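Local coordinates for protein 7,8-dihydro-6-hydroxymethylpterin pyrophosphokinase-dihydropteroate synthase (Plasmodium falciparum, PDB 6JWS) that probably catalyses two successive steps of folate biosynthesis, pyrophosphorylation of 6-hydroxymethyl-7,8-dihydropterin by ATP and condensation of the product with 4-aminobenzoate to 7,8-dihydropteroate, at residues V409-I422 / L451-W463. The protein carries 1 engineered substitution. Residues are numbered along the deposited sequence; the frame is centred on the assembly and turned at random.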
# COMPACT_ATOMS: atom_id res chain seq x y z
N VAL B 409 28.80 25.85 -19.33
CA VAL B 409 28.16 25.67 -18.04
C VAL B 409 27.43 26.96 -17.71
O VAL B 409 27.85 28.04 -18.12
CB VAL B 409 29.21 25.37 -16.95
CG1 VAL B 409 28.55 24.92 -15.66
CG2 VAL B 409 30.24 24.35 -17.43
N GLU B 410 26.34 26.84 -16.94
CA GLU B 410 25.56 28.00 -16.52
C GLU B 410 25.33 27.94 -15.01
O GLU B 410 24.24 27.61 -14.56
CB GLU B 410 24.22 28.01 -17.25
CG GLU B 410 24.32 28.40 -18.72
CD GLU B 410 23.06 28.10 -19.50
OE1 GLU B 410 22.34 29.07 -19.85
OE2 GLU B 410 22.79 26.90 -19.77
N PRO B 411 26.31 28.33 -14.17
CA PRO B 411 26.21 28.11 -12.73
C PRO B 411 24.98 28.77 -12.10
O PRO B 411 24.37 28.20 -11.20
CB PRO B 411 27.51 28.69 -12.15
CG PRO B 411 28.43 28.79 -13.35
CD PRO B 411 27.53 29.06 -14.54
N LYS B 412 24.60 29.94 -12.63
CA LYS B 412 23.49 30.70 -12.07
C LYS B 412 22.18 29.95 -12.30
O LYS B 412 21.32 29.96 -11.43
CB LYS B 412 23.38 32.10 -12.69
CG LYS B 412 24.46 33.09 -12.31
CD LYS B 412 24.13 34.51 -12.77
CE LYS B 412 25.33 35.34 -13.19
NZ LYS B 412 26.51 35.07 -12.34
N ARG B 413 22.04 29.37 -13.50
CA ARG B 413 20.90 28.54 -13.85
C ARG B 413 20.89 27.30 -12.95
O ARG B 413 19.84 26.90 -12.47
CB ARG B 413 20.97 28.20 -15.34
CG ARG B 413 19.84 27.33 -15.88
CD ARG B 413 20.22 26.75 -17.23
NE ARG B 413 19.14 26.59 -18.20
CZ ARG B 413 18.26 25.59 -18.21
NH1 ARG B 413 18.31 24.63 -17.30
NH2 ARG B 413 17.32 25.54 -19.15
N ALA B 414 22.07 26.74 -12.69
CA ALA B 414 22.21 25.58 -11.81
C ALA B 414 21.68 25.91 -10.42
O ALA B 414 20.85 25.17 -9.90
CB ALA B 414 23.65 25.09 -11.75
N VAL B 415 22.12 27.05 -9.86
CA VAL B 415 21.78 27.40 -8.50
C VAL B 415 20.29 27.75 -8.40
O VAL B 415 19.63 27.43 -7.41
CB VAL B 415 22.71 28.51 -7.97
CG1 VAL B 415 22.20 29.15 -6.69
CG2 VAL B 415 24.11 27.97 -7.75
N GLN B 416 19.76 28.38 -9.45
CA GLN B 416 18.35 28.70 -9.53
C GLN B 416 17.54 27.41 -9.36
O GLN B 416 16.58 27.37 -8.59
CB GLN B 416 18.06 29.30 -10.91
CG GLN B 416 17.11 30.48 -10.91
CD GLN B 416 17.39 31.33 -12.14
OE1 GLN B 416 18.12 32.33 -12.08
NE2 GLN B 416 16.86 30.91 -13.28
N ARG B 417 17.93 26.37 -10.12
CA ARG B 417 17.30 25.05 -10.10
C ARG B 417 17.36 24.45 -8.69
O ARG B 417 16.37 23.87 -8.24
CB ARG B 417 17.93 24.15 -11.16
CG ARG B 417 17.31 22.76 -11.26
CD ARG B 417 15.83 22.72 -11.63
NE ARG B 417 15.33 21.35 -11.61
CZ ARG B 417 14.15 20.97 -11.13
NH1 ARG B 417 13.31 21.86 -10.62
NH2 ARG B 417 13.81 19.69 -11.15
N MET B 418 18.48 24.64 -7.98
CA MET B 418 18.63 24.16 -6.62
C MET B 418 17.62 24.84 -5.70
O MET B 418 17.07 24.18 -4.81
CB MET B 418 20.04 24.37 -6.07
CG MET B 418 21.04 23.48 -6.76
SD MET B 418 22.76 23.79 -6.34
CE MET B 418 22.78 23.32 -4.61
N PHE B 419 17.37 26.14 -5.91
CA PHE B 419 16.42 26.87 -5.09
C PHE B 419 15.00 26.40 -5.39
O PHE B 419 14.17 26.24 -4.50
CB PHE B 419 16.64 28.39 -5.19
CG PHE B 419 17.66 28.93 -4.20
CD1 PHE B 419 17.28 29.29 -2.91
CD2 PHE B 419 18.99 29.08 -4.55
CE1 PHE B 419 18.21 29.77 -2.01
CE2 PHE B 419 19.93 29.54 -3.64
CZ PHE B 419 19.54 29.89 -2.37
N GLU B 420 14.72 26.17 -6.67
CA GLU B 420 13.45 25.64 -7.12
C GLU B 420 13.13 24.30 -6.42
O GLU B 420 12.02 24.07 -5.94
CB GLU B 420 13.58 25.50 -8.63
CG GLU B 420 12.31 25.68 -9.41
CD GLU B 420 12.64 25.67 -10.90
OE1 GLU B 420 13.39 26.59 -11.35
OE2 GLU B 420 12.20 24.73 -11.58
N MET B 421 14.12 23.40 -6.35
CA MET B 421 13.87 22.07 -5.81
C MET B 421 13.64 22.15 -4.30
O MET B 421 12.83 21.40 -3.75
CB MET B 421 15.00 21.09 -6.15
CG MET B 421 14.94 20.65 -7.61
SD MET B 421 16.17 19.39 -8.06
CE MET B 421 17.72 20.24 -7.71
N ILE B 422 14.34 23.07 -3.63
CA ILE B 422 14.11 23.31 -2.22
C ILE B 422 12.65 23.76 -2.01
O ILE B 422 11.94 23.19 -1.18
CB ILE B 422 15.11 24.34 -1.67
CG1 ILE B 422 16.56 23.84 -1.79
CG2 ILE B 422 14.78 24.72 -0.23
CD1 ILE B 422 17.58 24.95 -1.62
N LEU B 451 32.76 21.34 -13.14
CA LEU B 451 31.32 21.28 -13.29
C LEU B 451 30.64 21.56 -11.96
O LEU B 451 29.70 22.36 -11.95
CB LEU B 451 30.87 19.94 -13.87
CG LEU B 451 31.10 19.78 -15.37
CD1 LEU B 451 30.78 18.36 -15.81
CD2 LEU B 451 30.26 20.77 -16.16
N VAL B 452 31.13 20.95 -10.86
CA VAL B 452 30.37 20.98 -9.62
C VAL B 452 30.86 22.03 -8.63
O VAL B 452 30.04 22.63 -7.94
CB VAL B 452 30.23 19.60 -8.92
CG1 VAL B 452 29.51 18.59 -9.79
CG2 VAL B 452 31.57 19.04 -8.47
N VAL B 453 32.18 22.19 -8.46
CA VAL B 453 32.61 23.06 -7.37
C VAL B 453 32.08 24.49 -7.55
O VAL B 453 31.48 25.02 -6.62
CB VAL B 453 34.12 22.97 -7.04
CG1 VAL B 453 34.53 24.03 -6.03
CG2 VAL B 453 34.50 21.58 -6.52
N PRO B 454 32.21 25.15 -8.74
CA PRO B 454 31.71 26.52 -8.89
C PRO B 454 30.22 26.62 -8.52
O PRO B 454 29.81 27.56 -7.81
CB PRO B 454 31.97 26.88 -10.38
CG PRO B 454 33.10 25.94 -10.79
CD PRO B 454 32.89 24.68 -9.96
N VAL B 455 29.43 25.65 -8.98
CA VAL B 455 28.01 25.61 -8.67
C VAL B 455 27.81 25.59 -7.16
O VAL B 455 27.02 26.38 -6.62
CB VAL B 455 27.30 24.42 -9.33
CG1 VAL B 455 25.91 24.22 -8.73
CG2 VAL B 455 27.20 24.62 -10.84
N LEU B 456 28.55 24.71 -6.48
CA LEU B 456 28.35 24.55 -5.04
C LEU B 456 28.78 25.80 -4.30
O LEU B 456 28.17 26.12 -3.27
CB LEU B 456 29.11 23.32 -4.52
CG LEU B 456 28.44 21.97 -4.80
CD1 LEU B 456 29.35 20.82 -4.41
CD2 LEU B 456 27.09 21.88 -4.10
N GLN B 457 29.84 26.46 -4.81
CA GLN B 457 30.37 27.70 -4.26
C GLN B 457 29.33 28.83 -4.39
O GLN B 457 29.07 29.54 -3.42
CB GLN B 457 31.69 28.08 -4.95
CG GLN B 457 32.92 27.51 -4.26
CD GLN B 457 34.16 27.49 -5.12
OE1 GLN B 457 34.12 27.67 -6.34
NE2 GLN B 457 35.29 27.22 -4.48
N LEU B 458 28.73 28.98 -5.57
CA LEU B 458 27.69 29.97 -5.80
C LEU B 458 26.47 29.68 -4.92
O LEU B 458 25.88 30.60 -4.34
CB LEU B 458 27.35 29.99 -7.29
CG LEU B 458 26.32 31.03 -7.75
CD1 LEU B 458 26.74 32.44 -7.35
CD2 LEU B 458 26.10 30.98 -9.25
N PHE B 459 26.10 28.40 -4.77
CA PHE B 459 24.96 28.06 -3.93
C PHE B 459 25.21 28.50 -2.49
O PHE B 459 24.32 29.07 -1.85
CB PHE B 459 24.61 26.57 -3.98
CG PHE B 459 23.49 26.24 -3.03
CD1 PHE B 459 22.17 26.51 -3.38
CD2 PHE B 459 23.76 25.71 -1.78
CE1 PHE B 459 21.14 26.23 -2.49
CE2 PHE B 459 22.72 25.44 -0.89
CZ PHE B 459 21.42 25.71 -1.25
N GLN B 460 26.41 28.20 -1.97
CA GLN B 460 26.79 28.54 -0.61
C GLN B 460 26.65 30.05 -0.42
O GLN B 460 26.08 30.51 0.56
CB GLN B 460 28.19 27.97 -0.33
CG GLN B 460 28.81 28.33 1.02
CD GLN B 460 30.28 27.99 1.16
OE1 GLN B 460 31.13 28.39 0.35
NE2 GLN B 460 30.63 27.26 2.21
N LYS B 461 27.14 30.82 -1.40
CA LYS B 461 27.15 32.28 -1.35
C LYS B 461 25.72 32.82 -1.33
O LYS B 461 25.39 33.64 -0.48
CB LYS B 461 28.01 32.85 -2.49
CG LYS B 461 28.06 34.37 -2.58
CD LYS B 461 28.35 34.86 -3.99
CE LYS B 461 27.47 36.02 -4.43
NZ LYS B 461 27.26 36.04 -5.90
N GLU B 462 24.87 32.35 -2.25
CA GLU B 462 23.48 32.77 -2.30
C GLU B 462 22.74 32.38 -1.02
O GLU B 462 21.92 33.14 -0.50
CB GLU B 462 22.76 32.22 -3.53
CG GLU B 462 23.36 32.64 -4.86
CD GLU B 462 23.33 34.13 -5.21
OE1 GLU B 462 23.70 34.97 -4.35
OE2 GLU B 462 22.94 34.45 -6.35
N TRP B 463 22.99 31.17 -0.50
CA TRP B 463 22.29 30.76 0.70
C TRP B 463 22.61 31.74 1.82
O TRP B 463 21.72 32.11 2.58
CB TRP B 463 22.62 29.32 1.13
CG TRP B 463 21.80 28.94 2.33
CD1 TRP B 463 22.18 28.97 3.64
CD2 TRP B 463 20.41 28.58 2.33
NE1 TRP B 463 21.14 28.62 4.45
CE2 TRP B 463 20.03 28.37 3.67
CE3 TRP B 463 19.45 28.38 1.32
CZ2 TRP B 463 18.75 27.98 4.03
CZ3 TRP B 463 18.17 27.99 1.68
CH2 TRP B 463 17.84 27.79 3.02
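Two neighbouring outer helices of the dihydropteroate synthase TIM barrel, 411-424 and 448-464, pack by knobs into holes where V415, V455 and F459 interlock. The axes of segments 411-422 and 451-463 come within 9.0 Å at a crossing angle of -58°, and no hydrogen bond joins them. V415 enters among V455, L458, F459 and E462; its CG2 lies 3.5 Å from the backbone O of V455 and also meets CG of L458, while CG1 reaches CG of E462. In return V455 sits among P411, A414, V415 and M418, with its CG2 3.7 Å from CB of A414 and its CG1 against SD of M418.

F459 is the third knob. With CG anti to the backbone N (chi1 176°), its ring extends among V415, M418, F419 and I422. The M418 chain bends at its last torsion, bringing CE over one face of the ring in a CH-pi contact, 3.6 Å from the F459 ring centroid; SD stands obliquely to the same ring, a Met-aromatic contact. CD1 of I422 approaches the ring edge near its plane, 3.9 Å from CE1 of F459.

Strand 428-432 of the parallel barrel lies between these helices in sequence, so they are the helices of successive beta-alpha units, and V455 also touches I431 on that strand. Farther along, the F419 and F459 rings meet obliquely, planes at 43°, with CE2 of F419 3.7 Å from CE1 of F459. CE1 of F419 then meets CE3 of W463 at 3.8 Å, and CE2 of F419 rests against CB of E462. At the other end L458 lays CD2 along the first turn of helix 411-424, against P411 and K412, and V409 CG2 touches L451 CD2 at 3.8 Å, both residues also packing on V397 of helix 397-402.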